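Local atomic coordinates of xylulokinase (Brucella ovis, PDB entry 5VM1), a protein that probably phosphorylates D-xylulose to D-xylulose 5-phosphate at the expense of ATP, as a sugar kinase of the FGGY family. Residues Trp295-Val300 with Leu387-Ala392. Residues are numbered along the deposited sequence; the frame is centred on the assembly and turned at random.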
# COMPACT_ATOMS: atom_id res chain seq x y z
N TRP A 295 7.14 -4.83 -12.32
CA TRP A 295 6.64 -3.54 -11.86
C TRP A 295 5.21 -3.69 -11.39
O TRP A 295 4.64 -4.79 -11.41
CB TRP A 295 6.72 -2.48 -12.97
CG TRP A 295 8.07 -1.91 -13.16
CD1 TRP A 295 8.54 -0.71 -12.67
CD2 TRP A 295 9.17 -2.51 -13.85
NE1 TRP A 295 9.85 -0.53 -13.03
CE2 TRP A 295 10.27 -1.61 -13.76
CE3 TRP A 295 9.35 -3.73 -14.54
CZ2 TRP A 295 11.50 -1.90 -14.32
CZ3 TRP A 295 10.57 -4.00 -15.10
CH2 TRP A 295 11.63 -3.10 -14.99
N HIS A 296 4.61 -2.58 -10.97
CA HIS A 296 3.17 -2.57 -10.71
C HIS A 296 2.60 -1.17 -10.80
O HIS A 296 3.30 -0.17 -10.60
CB HIS A 296 2.82 -3.18 -9.35
CG HIS A 296 3.06 -2.27 -8.19
ND1 HIS A 296 2.11 -1.39 -7.71
CD2 HIS A 296 4.14 -2.12 -7.38
CE1 HIS A 296 2.60 -0.73 -6.68
NE2 HIS A 296 3.82 -1.16 -6.45
N GLN A 297 1.30 -1.12 -11.02
CA GLN A 297 0.52 0.10 -11.00
C GLN A 297 -0.37 0.14 -9.76
O GLN A 297 -0.75 -0.89 -9.19
CB GLN A 297 -0.34 0.21 -12.26
CG GLN A 297 0.41 0.75 -13.42
CD GLN A 297 -0.11 0.29 -14.74
OE1 GLN A 297 -0.87 -0.68 -14.83
NE2 GLN A 297 0.27 0.99 -15.80
N MET A 298 -0.72 1.35 -9.35
CA MET A 298 -1.56 1.54 -8.18
C MET A 298 -2.51 2.68 -8.47
O MET A 298 -2.08 3.80 -8.74
CB MET A 298 -0.70 1.84 -6.94
CG MET A 298 -0.92 0.89 -5.80
SD MET A 298 -0.33 1.55 -4.25
CE MET A 298 1.44 1.54 -4.42
N GLY A 299 -3.81 2.38 -8.49
CA GLY A 299 -4.83 3.40 -8.51
C GLY A 299 -5.32 3.60 -7.09
O GLY A 299 -5.59 2.64 -6.37
N VAL A 300 -5.39 4.87 -6.68
CA VAL A 300 -5.75 5.22 -5.31
C VAL A 300 -7.07 5.99 -5.31
O VAL A 300 -7.17 7.05 -5.92
CB VAL A 300 -4.68 6.06 -4.61
CG1 VAL A 300 -5.12 6.33 -3.19
CG2 VAL A 300 -3.39 5.33 -4.63
N LEU A 387 -10.15 2.15 -15.75
CA LEU A 387 -9.99 2.83 -17.04
C LEU A 387 -8.63 3.52 -17.14
O LEU A 387 -8.01 3.54 -18.22
CB LEU A 387 -11.14 3.81 -17.28
CG LEU A 387 -12.56 3.30 -17.63
CD1 LEU A 387 -13.51 4.44 -17.97
CD2 LEU A 387 -12.61 2.24 -18.71
N ALA A 388 -8.16 4.13 -16.04
CA ALA A 388 -6.84 4.77 -16.03
C ALA A 388 -5.72 3.76 -16.25
O ALA A 388 -4.78 4.01 -17.01
CB ALA A 388 -6.62 5.52 -14.73
N LEU A 389 -5.78 2.63 -15.53
CA LEU A 389 -4.80 1.56 -15.72
C LEU A 389 -4.79 1.04 -17.15
O LEU A 389 -3.73 0.75 -17.71
CB LEU A 389 -5.07 0.41 -14.74
CG LEU A 389 -4.86 0.74 -13.27
CD1 LEU A 389 -4.68 -0.57 -12.51
CD2 LEU A 389 -3.63 1.58 -13.14
N GLN A 390 -5.98 0.88 -17.74
CA GLN A 390 -6.03 0.45 -19.13
C GLN A 390 -5.39 1.47 -20.06
O GLN A 390 -4.73 1.09 -21.03
CB GLN A 390 -7.47 0.14 -19.50
CG GLN A 390 -7.92 -1.17 -18.89
CD GLN A 390 -9.21 -1.68 -19.49
OE1 GLN A 390 -9.58 -1.30 -20.60
NE2 GLN A 390 -9.83 -2.66 -18.82
N SER A 391 -5.50 2.76 -19.76
CA SER A 391 -4.82 3.71 -20.62
C SER A 391 -3.31 3.66 -20.43
O SER A 391 -2.58 4.34 -21.16
CB SER A 391 -5.31 5.14 -20.36
OG SER A 391 -4.79 5.61 -19.13
N ALA A 392 -2.83 2.91 -19.45
CA ALA A 392 -1.40 2.80 -19.21
C ALA A 392 -0.88 1.41 -19.54
O ALA A 392 0.14 0.98 -18.98
CB ALA A 392 -1.07 3.22 -17.77
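The backbone O of Ala392 takes two hydrogen bonds, one from Gln297 NE2 and one from Gln277 NE2. The bond from Gln297 NE2 to Ala392 O is 3.2 Å long. It is moderately bent, with an N-H...O angle of 148°. Ala392 O lies nearly in the plane of the Gln297 amide. The reverse does not hold, because NE2 sits above the carbonyl plane of Ala392, about 45° out of it. Gln297 NE2 also bonds to Gln277 O. The other end of the buried Gln297 amide, OE1, accepts from Asn273 ND2 and is hydrogen-bonded to Thr394 OG1. Partners at both ends fix the rotation of the amide and satisfy it inside the protein.

Gln297 lies on strand 295-301, between strands 267-273 and 285-288 in the mixed sheet of the C-terminal FGGY domain. This domain belongs to the actin-like ATPase superfamily. Helix 367-390 packs against one face of that sheet, and Ala392 lies in the loop that follows it. The contact joins the last turns of this helix and the chain after them to strand 295-301, away from the predicted catalytic and substrate residues.

The apolar part is made by Leu389 and the aliphatic part of Gln297. The CD2 methyl of Leu389 rests against the Gln297 chain, closest to Gln297 CB at 3.7 Å. Gln297 OE1 is 3.9 Å from Leu389 CD2. The two side chains pass each other in opposite directions. Gln297 has CG anti to its carbonyl carbon (chi1 -82°) and is extended beyond it, which carries the amide past Leu389 to Ala392. Leu389 also packs on Leu269 and Ala271 of the neighbouring strand and on Ile396.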